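Local coordinates for vanadium-dependent bromoperoxidase (Corallina officinalis, PDB 1QHB), which catalyses the bromination of organic substrates with hydrogen peroxide and bromide, using vanadate as cofactor, at residues Gly30-Phe35 with Ser141-Pro146; Asn37-Leu42 with Ala147-Ser152; Gly484-Ala489 with Glu558-Gly563; Cys492-Lys497 with Ile566-Leu571. All coordinates share one frame; numbering follows the deposited sequence.

Interactions 1 and 2 use successive portions of the same two loops, centres about 18 Å apart, and meet where Pro146 CB lies 3.8 Å from Asn37 N. Interactions 3 and 4 follow one pair of helices, 484-499 and 553-574, with centres about 11 Å apart. Segment 141-146 rests on the second of these: Val142 CG2 of interaction 1 is 3.3 Å from Leu562 CD1 of interaction 3, and Met144 CE is 3.6 Å from Glu558 CB. Interaction 3 contributes Gly484 and His485 to the vanadate site, here filled by a phosphate ion. Interaction 2 stays about 7 Å from interaction 3 (nearest atoms) and about 18 Å from interaction 4, which lies away from the annotated sites.

Interaction 1 (Gly30-Phe35 with Ser141-Pro146); sequences GAVPSF and SVAMPP
Val32 and Ser141 make the one direct hydrogen bond between these two loops, whose end-to-end directions differ by 24°. Val32 N donates to Ser141 O over 3.1 Å with a nearly straight N-H...O angle of 168°, reaching the oxygen from above its carbonyl plane. Beyond it the chains separate and water takes over: one molecule accepts from Phe35 N (2.8 Å) and donates to Met144 O (2.7 Å).

The side chain of Ser34 runs between these bonds. Its CB is 4.4 Å from Ala143 CB, a loose apolar approach. With the hydroxyl anti to the carbonyl carbon (chi1 -78°), OG lies 3.4 Å from Ala143 CB and 2.9 Å from a second water, which is also hydrogen-bonded to Val32 O and Val142 O. The same OG bonds to Gln397 of helix 376-402, tying the loop pair to the body of the subunit. Ala143 CB, pointing toward the opposing loop, also meets Val32 CG2 at 3.6 Å. Outward, Phe35 packs on Lys588 of a neighbouring subunit.

One direct backbone bond, two bridging waters and a few methyl contacts imply a surface pairing that depends mainly on main-chain polarity and ordered solvent rather than on a broad apolar interface.

Interaction 2 (Asn37-Leu42 with Ala147-Ser152); sequences NGEELL and APVLTS
Asn37 and Glu39 form a polar, buried loop-to-loop contact, in which two side chains from the loop after helix 11-28 grip the backbone just ahead of helix 153-167. Leu150 N donates to Glu39 OE2 over 2.6 Å, almost straight (174°), meeting the oxygen on its syn side, somewhat out of the carboxylate plane. Asn37 ND2 donates to Ala147 O at 2.9 Å; the acceptor lies in the plane of the asparagine amide, yet the donor stands above the carbonyl plane, 62° out of it.

The two gripping side chains also hold each other. Asn37 OD1 accepts from Glu39 N (3.1 Å), an Asx turn, while ND2 approaches Glu39 OE1 from above the carboxylate plane at 3.2 Å. Asn37 CG sits between the backbone N and the carbonyl carbon (chi1 71°), which lets the amide slide past Val149; Val149 CG1 comes within 3.7 Å of Asn37 CG. A water joins Glu39 OE1 (3.1 Å) to Pro148 O (2.8 Å), and Tyr43 OH bonds to OE2. A leucine in place of Glu39 would probably leave Leu150 N and Tyr43 OH without their shared acceptor and take one of its anchors, OE1, from the Asn37 amide.

Beyond the contact Leu150 packs against Thr410 and Leu413 of helix 407-422, while Pro148 lies on Glu154 and Glu158 of helix 153-167, which Ser152 N-caps.

Interaction 3 (Gly484-Ala489 with Glu558-Gly563); sequences GHAVVA and ESLLLG. With PO4 (phosphate ion), chain G.
Val487 and Gly563 bring the two helix backbones together, with segment axes 6.8 Å apart and crossing at -40°. CA-H...O contacts show the closeness. Val487 CA points at Ser559 O over 3.5 Å with an angle of 164° at the hydrogen, and Gly563 CA returns the contact to Val487 O, also at 3.5 Å. A CB position built on Gly563 falls 2.1 Å from Val487 O, so the close approach relies on the bare glycine.

Side-chain packing flanks this seam. Ala486 CB meets Ser559 CB at 3.7 Å, while the side chain of Leu560 starts away from the opposing helix but bends back, placing CD2 3.9 Å from Ala489 CB; the same methyl abuts the carbonyl oxygen of Ala486. Val487 CG2, anti to its backbone nitrogen, reaches Gly563 and Leu562.

These are core helices of the vanadium haloperoxidase fold, and the amino end of helix 484-499 forms part of its anion site, where a phosphate ion occupies the vanadate position.

The hydrogen bonds here run to the phosphate, not between the helices. Gly484 N donates to phosphate O4 at 2.9 Å. His485 grips O2 through its backbone N and through ND1, the latter at 2.9 Å and 150°, with the phosphorus at the ring's edge, in plane. With a leucine in its place, O2 would probably keep the backbone N-H but lose its imidazole donor, and Asp333 would lose its NE2 partner. Lys398, Arg406, Ser483, Arg545 and His551 complete the shell. Ser559 OG, bonded to Asp555 O, also meets Ser483 N and probably helps to position that first-shell residue.

Interaction 4 (Cys492-Lys497 with Ile566-Leu571); sequences CVTILK and IAIGIL
Thr494 and Ala567 face each other across a helix pair in the helical core of the haloperoxidase fold, helices 484-499 and 553-574. The axes of the two short segments come within 9.0 Å and their N-to-C directions are 49° apart; no hydrogen bond links them, so the contact is van der Waals packing of side chains.

The tight part is small. Thr494 CG2, anti to the backbone nitrogen, presses its methyl on Ala567 CB at 3.7 Å, with Thr494 CB itself at 3.8 Å. Both CB atoms point toward the opposing helix, and the alanine is short enough to let the threonine close in. The hydroxyl of Thr494 turns back to its own helix, where OG1 bonds to Gly490 O; this satisfies the polar atom and leaves the methyl to make the interhelical contact.

Away from this pair the fit relaxes in two directions. Toward the partly exposed Ile568, Thr494 CG2 finds only CG1, at 4.2 Å. On the interior side, Ile495 and Leu571 cross obliquely at longer spacing, with helix 376-402 closing over them: Val386 packs on Ile495 and Leu382 on Leu571. Ile495 begins beside the contact, but its two torsions (chi1 -70°, chi2 -50°) fold the chain and carry the terminal methyl to the opposing helix. There CD1 rests 4.1 Å from Ala567 CB and 4.0 Å from Leu571 CG, with Leu571 CD2 at 4.1 Å.

Interaction 1 (Gly30-Phe35 with Ser141-Pro146)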
loop_
_atom_site.group_PDB
_atom_site.type_symbol
_atom_site.label_atom_id
_atom_site.label_comp_id
_atom_site.label_asym_id
_atom_site.label_seq_id
_atom_site.Cartn_x
_atom_site.Cartn_y
_atom_site.Cartn_z
ATOM N N GLY A 30 15.808 15.835 7.220
ATOM C CA GLY A 30 16.942 15.627 6.337
ATOM C C GLY A 30 18.139 15.292 7.242
ATOM O O GLY A 30 18.037 15.426 8.463
ATOM N N ALA A 31 19.197 14.848 6.627
ATOM C CA ALA A 31 20.424 14.506 7.345
ATOM C C ALA A 31 21.543 15.314 6.703
ATOM O O ALA A 31 21.447 15.627 5.515
ATOM C CB ALA A 31 20.654 13.000 7.293
ATOM N N VAL A 32 22.477 15.870 7.458
ATOM C CA VAL A 32 23.580 16.593 6.822
ATOM C C VAL A 32 24.843 15.756 7.013
ATOM O O VAL A 32 25.024 15.033 7.989
ATOM C CB VAL A 32 23.795 18.014 7.334
ATOM C CG1 VAL A 32 22.492 18.830 7.162
ATOM C CG2 VAL A 32 24.193 18.010 8.779
ATOM N N PRO A 33 25.735 15.835 6.039
ATOM C CA PRO A 33 27.018 15.151 6.094
ATOM C C PRO A 33 27.967 15.808 7.081
ATOM O O PRO A 33 27.799 16.977 7.424
ATOM C CB PRO A 33 27.511 15.211 4.645
ATOM C CG PRO A 33 26.800 16.334 4.015
ATOM C CD PRO A 33 25.607 16.699 4.855
ATOM N N SER A 34 28.943 15.052 7.599
ATOM C CA SER A 34 29.905 15.664 8.530
ATOM C C SER A 34 31.240 15.686 7.798
ATOM O O SER A 34 31.638 14.656 7.223
ATOM C CB SER A 34 29.978 14.820 9.790
ATOM O OG SER A 34 28.867 15.041 10.660
ATOM N N PHE A 35 31.913 16.826 7.707
ATOM C CA PHE A 35 33.217 16.872 7.029
ATOM C C PHE A 35 34.317 16.969 8.083
ATOM O O PHE A 35 34.156 17.719 9.031
ATOM C CB PHE A 35 33.279 18.098 6.110
ATOM C CG PHE A 35 32.159 18.093 5.100
ATOM C CD1 PHE A 35 32.245 17.311 3.949
ATOM C CD2 PHE A 35 31.021 18.867 5.318
ATOM C CE1 PHE A 35 31.213 17.292 3.023
ATOM C CE2 PHE A 35 30.017 18.870 4.367
ATOM C CZ PHE A 35 30.097 18.085 3.227
ATOM N N SER A 141 22.467 12.357 12.033
ATOM C CA SER A 141 21.766 13.268 11.117
ATOM C C SER A 141 22.259 14.685 11.293
ATOM O O SER A 141 21.927 15.507 10.468
ATOM C CB SER A 141 20.250 13.176 11.305
ATOM O OG SER A 141 19.860 13.742 12.560
ATOM N N VAL A 142 23.020 14.963 12.342
ATOM C CA VAL A 142 23.494 16.327 12.602
ATOM C C VAL A 142 25.014 16.328 12.476
ATOM O O VAL A 142 25.597 15.251 12.298
ATOM C CB VAL A 142 23.033 16.861 13.966
ATOM C CG1 VAL A 142 21.514 17.082 14.018
ATOM C CG2 VAL A 142 23.457 15.916 15.066
ATOM N N ALA A 143 25.611 17.526 12.422
ATOM C CA ALA A 143 27.041 17.632 12.194
ATOM C C ALA A 143 27.740 18.738 12.968
ATOM O O ALA A 143 27.164 19.785 13.289
ATOM C CB ALA A 143 27.192 18.047 10.702
ATOM N N MET A 144 29.021 18.578 13.168
ATOM C CA MET A 144 29.882 19.635 13.732
ATOM C C MET A 144 30.858 19.974 12.602
ATOM O O MET A 144 31.182 19.110 11.782
ATOM C CB MET A 144 30.615 19.155 14.966
ATOM C CG MET A 144 29.751 18.989 16.208
ATOM S SD MET A 144 30.677 18.264 17.590
ATOM C CE MET A 144 31.937 19.507 17.852
ATOM N N PRO A 145 31.231 21.202 12.403
ATOM C CA PRO A 145 32.146 21.567 11.329
ATOM C C PRO A 145 33.552 21.048 11.603
ATOM O O PRO A 145 33.905 20.631 12.702
ATOM C CB PRO A 145 32.091 23.089 11.338
ATOM C CG PRO A 145 31.716 23.479 12.743
ATOM C CD PRO A 145 30.826 22.359 13.262
ATOM N N PRO A 146 34.403 21.019 10.580
ATOM C CA PRO A 146 35.776 20.586 10.711
ATOM C C PRO A 146 36.488 21.277 11.873
ATOM O O PRO A 146 36.382 22.493 11.988
ATOM C CB PRO A 146 36.443 21.023 9.414
ATOM C CG PRO A 146 35.344 21.302 8.417
ATOM C CD PRO A 146 34.079 21.511 9.196
HETATM O O HOH W 1 26.338 13.809 9.940
HETATM O O HOH W 2 31.098 19.089 9.063
#

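Interaction 2 (Asn37-Leu42 with Ala147-Ser152)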
loop_
_atom_site.group_PDB
_atom_site.type_symbol
_atom_site.label_atom_id
_atom_site.label_comp_id
_atom_site.label_asym_id
_atom_site.label_seq_id
_atom_site.Cartn_x
_atom_site.Cartn_y
_atom_site.Cartn_z
ATOM N N ASN A 37 38.495 17.787 9.082
ATOM C CA ASN A 37 39.491 18.741 8.617
ATOM C C ASN A 37 40.601 18.186 7.728
ATOM O O ASN A 37 41.371 19.027 7.257
ATOM C CB ASN A 37 40.077 19.507 9.838
ATOM C CG ASN A 37 40.973 18.674 10.727
ATOM O OD1 ASN A 37 41.408 17.568 10.394
ATOM N ND2 ASN A 37 41.330 19.193 11.887
ATOM N N GLY A 38 40.686 16.878 7.456
ATOM C CA GLY A 38 41.659 16.358 6.521
ATOM C C GLY A 38 42.999 15.914 7.076
ATOM O O GLY A 38 43.827 15.301 6.405
ATOM N N GLU A 39 43.244 16.134 8.367
ATOM C CA GLU A 39 44.521 15.896 9.004
ATOM C C GLU A 39 44.865 14.440 9.180
ATOM O O GLU A 39 46.032 14.034 9.202
ATOM C CB GLU A 39 44.544 16.484 10.427
ATOM C CG GLU A 39 45.172 17.862 10.386
ATOM C CD GLU A 39 45.189 18.496 11.766
ATOM O OE1 GLU A 39 44.289 18.234 12.566
ATOM O OE2 GLU A 39 46.143 19.267 11.934
ATOM N N GLU A 40 43.807 13.659 9.359
ATOM C CA GLU A 40 43.984 12.277 9.711
ATOM C C GLU A 40 45.084 11.556 8.958
ATOM O O GLU A 40 45.872 10.805 9.565
ATOM C CB GLU A 40 42.645 11.569 9.621
ATOM C CG GLU A 40 42.717 10.171 10.216
ATOM C CD GLU A 40 41.428 9.621 10.727
ATOM O OE1 GLU A 40 40.868 10.155 11.720
ATOM O OE2 GLU A 40 40.957 8.599 10.158
ATOM N N LEU A 41 45.049 11.599 7.644
ATOM C CA LEU A 41 46.013 10.891 6.828
ATOM C C LEU A 41 47.029 11.827 6.208
ATOM O O LEU A 41 47.836 11.283 5.440
ATOM C CB LEU A 41 45.323 10.167 5.639
ATOM C CG LEU A 41 44.332 9.080 6.048
ATOM C CD1 LEU A 41 43.560 8.587 4.831
ATOM C CD2 LEU A 41 45.074 7.949 6.741
ATOM N N LEU A 42 46.917 13.113 6.527
ATOM C CA LEU A 42 47.869 14.081 5.969
ATOM C C LEU A 42 49.292 13.841 6.456
ATOM O O LEU A 42 50.206 13.786 5.627
ATOM C CB LEU A 42 47.389 15.515 6.300
ATOM C CG LEU A 42 48.242 16.693 5.806
ATOM C CD1 LEU A 42 48.371 16.736 4.297
ATOM C CD2 LEU A 42 47.715 18.041 6.292
ATOM N N ALA A 147 37.288 20.535 12.648
ATOM C CA ALA A 147 38.107 21.153 13.694
ATOM C C ALA A 147 39.322 21.892 13.160
ATOM O O ALA A 147 39.779 21.655 12.059
ATOM C CB ALA A 147 38.596 20.076 14.662
ATOM N N PRO A 148 39.828 22.871 13.918
ATOM C CA PRO A 148 41.038 23.614 13.582
ATOM C C PRO A 148 42.203 22.654 13.303
ATOM O O PRO A 148 42.267 21.632 13.977
ATOM C CB PRO A 148 41.363 24.389 14.870
ATOM C CG PRO A 148 40.060 24.518 15.560
ATOM C CD PRO A 148 39.298 23.230 15.278
ATOM N N VAL A 149 43.082 22.944 12.357
ATOM C CA VAL A 149 44.220 22.085 12.066
ATOM C C VAL A 149 45.431 22.541 12.879
ATOM O O VAL A 149 45.514 23.697 13.346
ATOM C CB VAL A 149 44.609 21.980 10.580
ATOM C CG1 VAL A 149 43.468 21.302 9.799
ATOM C CG2 VAL A 149 44.889 23.324 9.944
ATOM N N LEU A 150 46.393 21.633 13.044
ATOM C CA LEU A 150 47.555 21.827 13.876
ATOM C C LEU A 150 48.400 23.013 13.498
ATOM O O LEU A 150 49.025 23.632 14.373
ATOM C CB LEU A 150 48.476 20.609 13.898
ATOM C CG LEU A 150 48.174 19.398 14.762
ATOM C CD1 LEU A 150 49.279 18.358 14.563
ATOM C CD2 LEU A 150 48.062 19.771 16.227
ATOM N N THR A 151 48.406 23.387 12.234
ATOM C CA THR A 151 49.208 24.496 11.739
ATOM C C THR A 151 48.408 25.752 11.616
ATOM O O THR A 151 48.861 26.684 10.909
ATOM C CB THR A 151 49.745 24.074 10.340
ATOM O OG1 THR A 151 48.581 23.662 9.575
ATOM C CG2 THR A 151 50.655 22.824 10.436
ATOM N N SER A 152 47.213 25.837 12.220
ATOM C CA SER A 152 46.426 27.067 12.008
ATOM C C SER A 152 46.619 28.066 13.116
ATOM O O SER A 152 46.863 27.755 14.299
ATOM C CB SER A 152 44.928 26.727 11.923
ATOM O OG SER A 152 44.463 26.166 13.151
HETATM O O HOH W 3 38.051 17.721 11.867
HETATM O O HOH W 4 44.010 19.795 15.193
#

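Interaction 3 (Gly484-Ala489 with Glu558-Gly563)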
loop_
_atom_site.group_PDB
_atom_site.type_symbol
_atom_site.label_atom_id
_atom_site.label_comp_id
_atom_site.label_asym_id
_atom_site.label_seq_id
_atom_site.Cartn_x
_atom_site.Cartn_y
_atom_site.Cartn_z
ATOM N N GLY A 484 31.473 15.873 25.651
ATOM C CA GLY A 484 30.296 15.361 26.321
ATOM C C GLY A 484 29.732 16.383 27.274
ATOM O O GLY A 484 28.511 16.587 27.337
ATOM N N HIS A 485 30.578 17.072 28.037
ATOM C CA HIS A 485 30.074 18.102 28.979
ATOM C C HIS A 485 29.378 19.242 28.246
ATOM O O HIS A 485 28.284 19.694 28.568
ATOM C CB HIS A 485 31.331 18.704 29.700
ATOM C CG HIS A 485 31.679 17.865 30.893
ATOM N ND1 HIS A 485 32.463 16.742 30.901
ATOM C CD2 HIS A 485 31.301 18.041 32.183
ATOM C CE1 HIS A 485 32.524 16.247 32.126
ATOM N NE2 HIS A 485 31.855 17.036 32.936
ATOM N N ALA A 486 30.043 19.754 27.209
ATOM C CA ALA A 486 29.474 20.861 26.440
ATOM C C ALA A 486 28.254 20.462 25.623
ATOM O O ALA A 486 27.310 21.273 25.569
ATOM C CB ALA A 486 30.537 21.512 25.593
ATOM N N VAL A 487 28.194 19.196 25.119
ATOM C CA VAL A 487 26.979 18.896 24.347
ATOM C C VAL A 487 25.775 18.834 25.260
ATOM O O VAL A 487 24.635 19.173 24.955
ATOM C CB VAL A 487 27.126 17.642 23.466
ATOM C CG1 VAL A 487 26.944 16.340 24.275
ATOM C CG2 VAL A 487 26.011 17.664 22.414
ATOM N N VAL A 488 25.970 18.296 26.466
ATOM C CA VAL A 488 24.919 18.157 27.451
ATOM C C VAL A 488 24.526 19.526 27.991
ATOM O O VAL A 488 23.345 19.782 28.199
ATOM C CB VAL A 488 25.329 17.207 28.584
ATOM C CG1 VAL A 488 24.375 17.264 29.771
ATOM C CG2 VAL A 488 25.407 15.774 28.039
ATOM N N ALA A 489 25.534 20.390 28.198
ATOM C CA ALA A 489 25.255 21.739 28.688
ATOM C C ALA A 489 24.285 22.390 27.690
ATOM O O ALA A 489 23.248 22.922 28.088
ATOM C CB ALA A 489 26.537 22.581 28.819
ATOM N N GLU A 558 31.484 24.567 19.573
ATOM C CA GLU A 558 30.737 23.773 18.582
ATOM C C GLU A 558 29.809 22.745 19.211
ATOM O O GLU A 558 28.755 22.466 18.606
ATOM C CB GLU A 558 31.699 23.113 17.587
ATOM C CG GLU A 558 32.483 24.147 16.775
ATOM C CD GLU A 558 31.587 25.055 15.933
ATOM O OE1 GLU A 558 30.390 24.805 15.732
ATOM O OE2 GLU A 558 32.078 26.080 15.416
ATOM N N SER A 559 30.167 22.158 20.345
ATOM C CA SER A 559 29.343 21.162 20.993
ATOM C C SER A 559 28.118 21.832 21.637
ATOM O O SER A 559 27.061 21.219 21.730
ATOM C CB SER A 559 30.113 20.424 22.062
ATOM O OG SER A 559 31.211 19.685 21.625
ATOM N N LEU A 560 28.265 23.063 22.133
ATOM C CA LEU A 560 27.110 23.765 22.687
ATOM C C LEU A 560 26.074 23.926 21.555
ATOM O O LEU A 560 24.917 23.615 21.811
ATOM C CB LEU A 560 27.527 25.151 23.239
ATOM C CG LEU A 560 28.340 25.004 24.554
ATOM C CD1 LEU A 560 29.109 26.274 24.856
ATOM C CD2 LEU A 560 27.369 24.677 25.665
ATOM N N LEU A 561 26.488 24.359 20.362
ATOM C CA LEU A 561 25.495 24.485 19.302
ATOM C C LEU A 561 24.843 23.145 18.932
ATOM O O LEU A 561 23.638 23.127 18.669
ATOM C CB LEU A 561 26.119 25.069 18.016
ATOM C CG LEU A 561 26.796 26.426 18.187
ATOM C CD1 LEU A 561 27.227 26.953 16.800
ATOM C CD2 LEU A 561 25.890 27.418 18.854
ATOM N N LEU A 562 25.607 22.059 18.962
ATOM C CA LEU A 562 25.044 20.756 18.602
ATOM C C LEU A 562 24.005 20.308 19.612
ATOM O O LEU A 562 22.930 19.795 19.178
ATOM C CB LEU A 562 26.138 19.698 18.467
ATOM C CG LEU A 562 25.772 18.253 18.165
ATOM C CD1 LEU A 562 25.307 18.167 16.709
ATOM C CD2 LEU A 562 26.889 17.236 18.377
ATOM N N GLY A 563 24.241 20.557 20.908
ATOM C CA GLY A 563 23.298 20.099 21.907
ATOM C C GLY A 563 22.023 20.909 21.832
ATOM O O GLY A 563 20.913 20.428 22.147
HETATM P P PO4 G . 34.423 15.331 27.828
HETATM O O1 PO4 G . 35.902 15.343 27.984
HETATM O O2 PO4 G . 33.805 16.603 28.299
HETATM O O3 PO4 G . 33.869 14.189 28.576
HETATM O O4 PO4 G . 34.158 15.180 26.349
#

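Interaction 4 (Cys492-Lys497 with Ile566-Leu571)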
loop_
_atom_site.group_PDB
_atom_site.type_symbol
_atom_site.label_atom_id
_atom_site.label_comp_id
_atom_site.label_asym_id
_atom_site.label_seq_id
_atom_site.Cartn_x
_atom_site.Cartn_y
_atom_site.Cartn_z
ATOM N N CYS A 492 20.697 20.793 27.796
ATOM C CA CYS A 492 20.031 21.063 29.032
ATOM C C CYS A 492 19.675 22.554 29.233
ATOM O O CYS A 492 18.557 22.820 29.666
ATOM C CB CYS A 492 20.913 20.554 30.205
ATOM S SG CYS A 492 21.118 18.772 30.307
ATOM N N VAL A 493 20.542 23.525 28.934
ATOM C CA VAL A 493 20.133 24.899 29.178
ATOM C C VAL A 493 19.101 25.344 28.129
ATOM O O VAL A 493 18.302 26.192 28.454
ATOM C CB VAL A 493 21.277 25.923 29.363
ATOM C CG1 VAL A 493 22.212 25.539 30.516
ATOM C CG2 VAL A 493 22.033 26.107 28.071
ATOM N N THR A 494 19.053 24.738 26.952
ATOM C CA THR A 494 18.023 24.987 25.948
ATOM C C THR A 494 16.673 24.562 26.518
ATOM O O THR A 494 15.749 25.407 26.501
ATOM C CB THR A 494 18.332 24.242 24.638
ATOM O OG1 THR A 494 19.554 24.802 24.160
ATOM C CG2 THR A 494 17.266 24.462 23.557
ATOM N N ILE A 495 16.622 23.413 27.213
ATOM C CA ILE A 495 15.335 22.997 27.801
ATOM C C ILE A 495 14.886 23.970 28.868
ATOM O O ILE A 495 13.687 24.309 29.008
ATOM C CB ILE A 495 15.481 21.588 28.425
ATOM C CG1 ILE A 495 15.640 20.475 27.416
ATOM C CG2 ILE A 495 14.279 21.248 29.351
ATOM C CD1 ILE A 495 14.608 20.454 26.268
ATOM N N LEU A 496 15.792 24.330 29.779
ATOM C CA LEU A 496 15.454 25.258 30.849
ATOM C C LEU A 496 15.082 26.641 30.301
ATOM O O LEU A 496 14.191 27.260 30.874
ATOM C CB LEU A 496 16.636 25.390 31.827
ATOM C CG LEU A 496 17.014 24.135 32.622
ATOM C CD1 LEU A 496 18.315 24.392 33.402
ATOM C CD2 LEU A 496 15.896 23.715 33.544
ATOM N N LYS A 497 15.764 27.160 29.272
ATOM C CA LYS A 497 15.355 28.506 28.809
ATOM C C LYS A 497 13.994 28.399 28.112
ATOM O O LYS A 497 13.280 29.365 28.155
ATOM C CB LYS A 497 16.354 29.140 27.878
ATOM C CG LYS A 497 17.749 29.456 28.398
ATOM C CD LYS A 497 18.592 30.151 27.369
ATOM C CE LYS A 497 18.911 29.232 26.216
ATOM N NZ LYS A 497 19.972 29.707 25.283
ATOM N N ILE A 566 19.832 19.342 19.264
ATOM C CA ILE A 566 19.263 18.062 19.707
ATOM C C ILE A 566 18.049 18.381 20.555
ATOM O O ILE A 566 17.011 17.779 20.365
ATOM C CB ILE A 566 20.307 17.217 20.474
ATOM C CG1 ILE A 566 21.442 16.653 19.608
ATOM C CG2 ILE A 566 19.674 16.064 21.218
ATOM C CD1 ILE A 566 20.992 15.915 18.363
ATOM N N ALA A 567 18.158 19.314 21.505
ATOM C CA ALA A 567 17.071 19.703 22.383
ATOM C C ALA A 567 15.882 20.247 21.604
ATOM O O ALA A 567 14.755 19.837 21.873
ATOM C CB ALA A 567 17.489 20.779 23.371
ATOM N N ILE A 568 16.141 21.126 20.645
ATOM C CA ILE A 568 15.063 21.712 19.820
ATOM C C ILE A 568 14.335 20.604 19.045
ATOM O O ILE A 568 13.107 20.581 18.929
ATOM C CB ILE A 568 15.662 22.777 18.852
ATOM C CG1 ILE A 568 15.966 24.079 19.546
ATOM C CG2 ILE A 568 14.734 23.003 17.649
ATOM C CD1 ILE A 568 16.794 25.147 18.820
ATOM N N GLY A 569 15.086 19.632 18.512
ATOM C CA GLY A 569 14.523 18.481 17.802
ATOM C C GLY A 569 13.596 17.605 18.618
ATOM O O GLY A 569 12.492 17.240 18.197
ATOM N N ILE A 570 13.997 17.352 19.880
ATOM C CA ILE A 570 13.149 16.627 20.809
ATOM C C ILE A 570 11.872 17.420 21.148
ATOM O O ILE A 570 10.710 16.955 21.182
ATOM C CB ILE A 570 13.919 16.293 22.106
ATOM C CG1 ILE A 570 14.982 15.224 21.769
ATOM C CG2 ILE A 570 12.979 15.873 23.184
ATOM C CD1 ILE A 570 16.013 14.949 22.871
ATOM N N LEU A 571 12.052 18.703 21.409
ATOM C CA LEU A 571 10.811 19.459 21.735
ATOM C C LEU A 571 9.843 19.447 20.558
ATOM O O LEU A 571 8.629 19.343 20.764
ATOM C CB LEU A 571 11.140 20.919 22.032
ATOM C CG LEU A 571 11.842 21.079 23.390
ATOM C CD1 LEU A 571 12.239 22.531 23.563
ATOM C CD2 LEU A 571 10.928 20.581 24.478
#